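Local coordinates for matrix protein VP40 (Lake Victoria marburgvirus, PDB 5B0V) that builds the matrix layer of Marburg virus, driving particle assembly and budding, and helps the virus evade host interferon signalling, at residues K253-S259 and A291-F295; V209-L215 and G299-Q304. One frame throughout, in Å; residues are numbered along the deposited sequence.

Contact 1. Residues K253-S259 and A291-F295; sequences KVPEKTS and APENF
Glu-293 reaches across to Ser-259 and Lys-253, and its OE1 oxygen is shared between a main-chain amide and an ammonium group. Ser-259 N donates to Glu-293 OE1 over 2.7 Å, at 168° at the hydrogen, on the anti side. Lys-253 NZ meets Glu-293 OE1 at 2.9 Å on the syn side; both donors come in tilted from the carboxylate plane, from its opposite faces. A weak bond from NZ to OE2 completes the salt bridge. Two donors on one oxygen probably favour the ionised carboxylate and restrict its rotation. The glutamate chain leaves the backbone with CG opposite N (chi1 177°), and a bend at chi2 (68°) turns the carboxylate in between Lys-253 and the amide of Ser-259. The close-packed part lies around buried Ser-259 and Ala-291, where Ala-291 N bonds to Ser-259 O at 3.2 Å; small side chains suit this meeting of main chains. Thr-258 lays CB and CG2 against the carboxylate. The looser side holds partly exposed Lys-253 and Lys-257, the latter leading away to a salt bridge with Asp-60. Trp-97 also packs on Ser-259 and Glu-293. Two loops pinned by a carboxylate and set against the N-terminal β-sheet fit the domain interface of the two-domain filovirus VP40 fold.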
loop_
_atom_site.group_PDB
_atom_site.type_symbol
_atom_site.label_atom_id
_atom_site.label_comp_id
_atom_site.label_asym_id
_atom_site.label_seq_id
_atom_site.Cartn_x
_atom_site.Cartn_y
_atom_site.Cartn_z
ATOM N N LYS A 253 24.722 6.044 12.369
ATOM C CA LYS A 253 23.326 6.137 12.002
ATOM C C LYS A 253 23.202 6.741 10.626
ATOM O O LYS A 253 23.843 7.725 10.325
ATOM C CB LYS A 253 22.575 7.013 13.008
ATOM C CG LYS A 253 21.081 6.880 12.870
ATOM C CD LYS A 253 20.316 7.450 14.056
ATOM C CE LYS A 253 18.806 7.283 13.838
ATOM N NZ LYS A 253 18.332 7.856 12.542
ATOM N N VAL A 254 22.358 6.162 9.789
ATOM C CA VAL A 254 22.160 6.730 8.457
ATOM C C VAL A 254 21.227 7.939 8.561
ATOM O O VAL A 254 20.088 7.822 9.035
ATOM C CB VAL A 254 21.588 5.727 7.442
ATOM C CG1 VAL A 254 21.538 6.356 6.061
ATOM C CG2 VAL A 254 22.439 4.461 7.405
ATOM N N PRO A 255 21.710 9.102 8.138
ATOM C CA PRO A 255 20.946 10.328 8.240
ATOM C C PRO A 255 19.896 10.493 7.139
ATOM O O PRO A 255 20.081 10.031 6.006
ATOM C CB PRO A 255 22.021 11.410 8.141
ATOM C CG PRO A 255 23.116 10.803 7.372
ATOM C CD PRO A 255 22.991 9.301 7.455
ATOM N N GLU A 256 18.801 11.156 7.492
ATOM C CA GLU A 256 17.614 11.261 6.618
ATOM C C GLU A 256 17.097 9.891 6.222
ATOM O O GLU A 256 16.707 9.645 5.066
ATOM C CB GLU A 256 17.926 12.059 5.368
ATOM C CG GLU A 256 18.470 13.431 5.694
ATOM C CD GLU A 256 19.093 14.097 4.495
ATOM O OE1 GLU A 256 18.862 15.308 4.324
ATOM O OE2 GLU A 256 19.797 13.409 3.726
ATOM N N LYS A 257 17.163 8.984 7.178
ATOM C CA LYS A 257 16.554 7.696 7.055
ATOM C C LYS A 257 16.184 7.332 8.489
ATOM O O LYS A 257 16.939 7.652 9.422
ATOM C CB LYS A 257 17.531 6.668 6.499
ATOM C CG LYS A 257 18.203 7.003 5.186
ATOM C CD LYS A 257 17.356 6.551 4.024
ATOM C CE LYS A 257 17.877 7.023 2.665
ATOM N NZ LYS A 257 16.915 6.649 1.564
ATOM N N THR A 258 15.062 6.643 8.673
ATOM C CA THR A 258 14.688 6.155 9.987
ATOM C C THR A 258 15.137 4.730 10.236
ATOM O O THR A 258 15.243 3.928 9.322
ATOM C CB THR A 258 13.178 6.201 10.176
ATOM O OG1 THR A 258 12.538 5.699 9.005
ATOM C CG2 THR A 258 12.719 7.645 10.435
ATOM N N SER A 259 15.444 4.440 11.486
ATOM C CA SER A 259 15.702 3.081 11.937
ATOM C C SER A 259 16.790 2.331 11.133
ATOM O O SER A 259 16.687 1.126 10.905
ATOM C CB SER A 259 14.386 2.300 11.906
ATOM O OG SER A 259 13.374 2.968 12.632
ATOM N N ALA A 291 17.771 -0.940 13.109
ATOM C CA ALA A 291 17.526 -0.879 14.539
ATOM C C ALA A 291 16.522 0.227 14.779
ATOM O O ALA A 291 16.365 1.086 13.927
ATOM C CB ALA A 291 18.795 -0.589 15.282
ATOM N N PRO A 292 15.846 0.215 15.941
ATOM C CA PRO A 292 14.898 1.258 16.242
ATOM C C PRO A 292 15.494 2.632 16.153
ATOM O O PRO A 292 16.621 2.830 16.518
ATOM C CB PRO A 292 14.490 0.928 17.664
ATOM C CG PRO A 292 14.478 -0.558 17.682
ATOM C CD PRO A 292 15.713 -0.909 16.891
ATOM N N GLU A 293 14.718 3.562 15.623
ATOM C CA GLU A 293 15.140 4.940 15.434
ATOM C C GLU A 293 15.702 5.535 16.730
ATOM O O GLU A 293 16.751 6.159 16.733
ATOM C CB GLU A 293 13.956 5.753 14.889
ATOM C CG GLU A 293 14.190 7.237 14.692
ATOM C CD GLU A 293 15.179 7.551 13.589
ATOM O OE1 GLU A 293 15.725 6.625 12.984
ATOM O OE2 GLU A 293 15.429 8.746 13.341
ATOM N N ASN A 294 15.022 5.289 17.842
ATOM C CA ASN A 294 15.497 5.774 19.151
ATOM C C ASN A 294 16.570 4.907 19.790
ATOM O O ASN A 294 16.860 5.091 20.954
ATOM C CB ASN A 294 14.343 5.902 20.157
ATOM C CG ASN A 294 13.654 4.563 20.443
ATOM O OD1 ASN A 294 13.825 3.572 19.702
ATOM N ND2 ASN A 294 12.839 4.536 21.491
ATOM N N PHE A 295 17.143 3.948 19.088
ATOM C CA PHE A 295 18.188 3.125 19.698
ATOM C C PHE A 295 19.463 3.968 19.846
ATOM O O PHE A 295 19.814 4.670 18.893
ATOM C CB PHE A 295 18.462 1.921 18.815
ATOM C CG PHE A 295 19.247 0.842 19.474
ATOM C CD1 PHE A 295 18.619 -0.156 20.171
ATOM C CD2 PHE A 295 20.621 0.820 19.374
ATOM C CE1 PHE A 295 19.352 -1.168 20.763
ATOM C CE2 PHE A 295 21.375 -0.185 19.961
ATOM C CZ PHE A 295 20.739 -1.189 20.658
#

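Contact 2. Residues V209-L215 and G299-Q304; sequences VSIHPNL and GFNNRQ
Ser-210 N donates to Gln-304 O at 2.8 Å, and Gln-304 N answers to Ser-210 O at 3.0 Å. This antiparallel, hydrogen-bonded pair starts the pairing of strands 205-210 and 304-309 in the three-stranded sheet of the C-terminal domain, and sends both side chains to one face. Beyond it the chains leave β geometry: Asn-302 centres an inverse gamma turn, and His-212 to Leu-215 form a type I turn, for which Pro-213, with its restrained phi, is well suited. Apolar side chains pack between the two segments. Ile-211 CG1, anti to N (chi1 -158°), is set against Phe-300, 3.9 Å from Phe-300 CD1, and a turn at chi2 (79°) brings CD1 alongside the Arg-303 chain, closest to NE. That NE also makes a weak bond to Phe-300 O, while Arg-303 NH1 bonds to Leu-246 O. Leu-215 CD1 comes up at the edge of the Phe-300 ring, 4.0 Å from Phe-300 CE1. A ring with faces and an edge suits a place met by Ile-211, by Leu-215 and, edge-to-face, by Phe-261. On the more open side Pro-213 CD touches Asn-302 ND2, and His-212 ND1 makes a weak, bent bond (132°) to Gly-299 O at 3.1 Å.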
loop_
_atom_site.group_PDB
_atom_site.type_symbol
_atom_site.label_atom_id
_atom_site.label_comp_id
_atom_site.label_asym_id
_atom_site.label_seq_id
_atom_site.Cartn_x
_atom_site.Cartn_y
_atom_site.Cartn_z
ATOM N N VAL A 209 28.433 -10.698 12.205
ATOM C CA VAL A 209 28.713 -9.939 13.434
ATOM C C VAL A 209 27.429 -9.703 14.184
ATOM O O VAL A 209 26.498 -9.159 13.634
ATOM C CB VAL A 209 29.371 -8.574 13.091
ATOM C CG1 VAL A 209 28.984 -7.455 14.048
ATOM C CG2 VAL A 209 30.881 -8.704 13.047
ATOM N N SER A 210 27.374 -10.157 15.422
ATOM C CA SER A 210 26.274 -9.831 16.293
ATOM C C SER A 210 26.619 -8.503 16.925
ATOM O O SER A 210 27.457 -8.458 17.799
ATOM C CB SER A 210 26.052 -10.921 17.349
ATOM O OG SER A 210 25.099 -10.477 18.328
ATOM N N ILE A 211 25.955 -7.431 16.499
ATOM C CA ILE A 211 26.222 -6.083 16.995
ATOM C C ILE A 211 25.489 -5.762 18.304
ATOM O O ILE A 211 25.919 -4.899 19.061
ATOM C CB ILE A 211 25.883 -5.031 15.911
ATOM C CG1 ILE A 211 26.626 -3.724 16.178
ATOM C CG2 ILE A 211 24.375 -4.805 15.766
ATOM C CD1 ILE A 211 28.080 -3.753 15.742
ATOM N N HIS A 212 24.421 -6.487 18.600
ATOM C CA HIS A 212 23.723 -6.327 19.870
ATOM C C HIS A 212 22.970 -7.609 20.077
ATOM O O HIS A 212 22.483 -8.188 19.135
ATOM C CB HIS A 212 22.759 -5.138 19.796
ATOM C CG HIS A 212 21.965 -4.861 21.043
ATOM N ND1 HIS A 212 22.465 -4.143 22.110
ATOM C CD2 HIS A 212 20.677 -5.128 21.350
ATOM C CE1 HIS A 212 21.540 -4.030 23.043
ATOM N NE2 HIS A 212 20.443 -4.614 22.601
ATOM N N PRO A 213 22.890 -8.082 21.326
ATOM C CA PRO A 213 22.304 -9.407 21.512
ATOM C C PRO A 213 20.855 -9.514 21.063
ATOM O O PRO A 213 20.405 -10.612 20.737
ATOM C CB PRO A 213 22.421 -9.649 23.015
ATOM C CG PRO A 213 22.817 -8.346 23.620
ATOM C CD PRO A 213 23.514 -7.576 22.561
ATOM N N ASN A 214 20.149 -8.390 21.025
ATOM C CA ASN A 214 18.757 -8.379 20.629
ATOM C C ASN A 214 18.462 -7.950 19.190
ATOM O O ASN A 214 17.317 -7.656 18.861
ATOM C CB ASN A 214 17.974 -7.520 21.618
ATOM C CG ASN A 214 18.002 -8.078 23.022
ATOM O OD1 ASN A 214 17.780 -7.350 24.004
ATOM N ND2 ASN A 214 18.246 -9.384 23.131
ATOM N N LEU A 215 19.482 -7.918 18.343
ATOM C CA LEU A 215 19.320 -7.736 16.911
ATOM C C LEU A 215 19.892 -8.959 16.188
ATOM O O LEU A 215 20.891 -9.545 16.623
ATOM C CB LEU A 215 20.084 -6.504 16.465
ATOM C CG LEU A 215 19.652 -5.181 17.076
ATOM C CD1 LEU A 215 20.641 -4.074 16.744
ATOM C CD2 LEU A 215 18.280 -4.781 16.589
ATOM N N GLY A 299 24.997 1.915 22.355
ATOM C CA GLY A 299 24.470 0.556 22.619
ATOM C C GLY A 299 24.882 -0.560 21.659
ATOM O O GLY A 299 24.264 -1.616 21.635
ATOM N N PHE A 300 25.919 -0.326 20.859
ATOM C CA PHE A 300 26.412 -1.293 19.893
ATOM C C PHE A 300 27.816 -1.815 20.278
ATOM O O PHE A 300 28.675 -2.069 19.419
ATOM C CB PHE A 300 26.487 -0.619 18.534
ATOM C CG PHE A 300 25.156 -0.212 17.974
ATOM C CD1 PHE A 300 24.164 -1.152 17.728
ATOM C CD2 PHE A 300 24.910 1.104 17.620
ATOM C CE1 PHE A 300 22.940 -0.788 17.178
ATOM C CE2 PHE A 300 23.699 1.472 17.057
ATOM C CZ PHE A 300 22.712 0.524 16.842
ATOM N N ASN A 301 28.075 -1.962 21.564
ATOM C CA ASN A 301 29.434 -2.295 22.003
ATOM C C ASN A 301 29.628 -3.745 22.399
ATOM O O ASN A 301 30.752 -4.222 22.425
ATOM C CB ASN A 301 29.844 -1.365 23.137
ATOM C CG ASN A 301 29.996 0.067 22.666
ATOM O OD1 ASN A 301 30.382 0.309 21.519
ATOM N ND2 ASN A 301 29.698 1.024 23.544
ATOM N N ASN A 302 28.523 -4.414 22.722
ATOM C CA ASN A 302 28.515 -5.817 23.071
ATOM C C ASN A 302 28.418 -6.656 21.800
ATOM O O ASN A 302 27.343 -7.163 21.418
ATOM C CB ASN A 302 27.357 -6.119 24.009
ATOM C CG ASN A 302 27.269 -7.591 24.398
ATOM O OD1 ASN A 302 28.188 -8.404 24.162
ATOM N ND2 ASN A 302 26.148 -7.948 25.004
ATOM N N ARG A 303 29.574 -6.820 21.171
ATOM C CA ARG A 303 29.683 -7.457 19.876
ATOM C C ARG A 303 30.232 -8.853 20.029
ATOM O O ARG A 303 30.963 -9.147 20.971
ATOM C CB ARG A 303 30.641 -6.666 19.003
ATOM C CG ARG A 303 30.342 -5.183 18.955
ATOM C CD ARG A 303 31.363 -4.460 18.116
ATOM N NE ARG A 303 30.826 -3.148 17.805
ATOM C CZ ARG A 303 31.554 -2.099 17.467
ATOM N NH1 ARG A 303 32.863 -2.180 17.343
ATOM N NH2 ARG A 303 30.951 -0.958 17.200
ATOM N N GLN A 304 29.906 -9.702 19.068
ATOM C CA GLN A 304 30.434 -11.062 19.004
ATOM C C GLN A 304 30.439 -11.526 17.549
ATOM O O GLN A 304 29.610 -11.070 16.764
ATOM C CB GLN A 304 29.562 -11.977 19.862
ATOM C CG GLN A 304 29.999 -13.422 19.927
ATOM C CD GLN A 304 29.104 -14.193 20.864
ATOM O OE1 GLN A 304 28.008 -14.542 20.497
ATOM N NE2 GLN A 304 29.546 -14.418 22.090
#

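The centres of the two contacts lie about 16 Å apart. Along the chain 209-215 comes first, then 253-259 and 291-295, and 299-304 closes the series, so contact 2 brackets contact 1. Strand 251-253 ties them together: it runs into the first loop of contact 1, and its Val-251 packs on Ile-211, Phe-300 and Arg-303 of contact 2. They also touch directly through aromatic rings, Phe-295 meeting Phe-300 with planes at about 35° and His-212 edge-to-face. Contact 1 packs on strands of the N-terminal sheet and on strand 260-264; contact 2 includes the end pair of strands 205-210 and 304-309. This is consistent with a packed route from the domain boundary into the C-terminal domain, which would tie the protomer's two domains together.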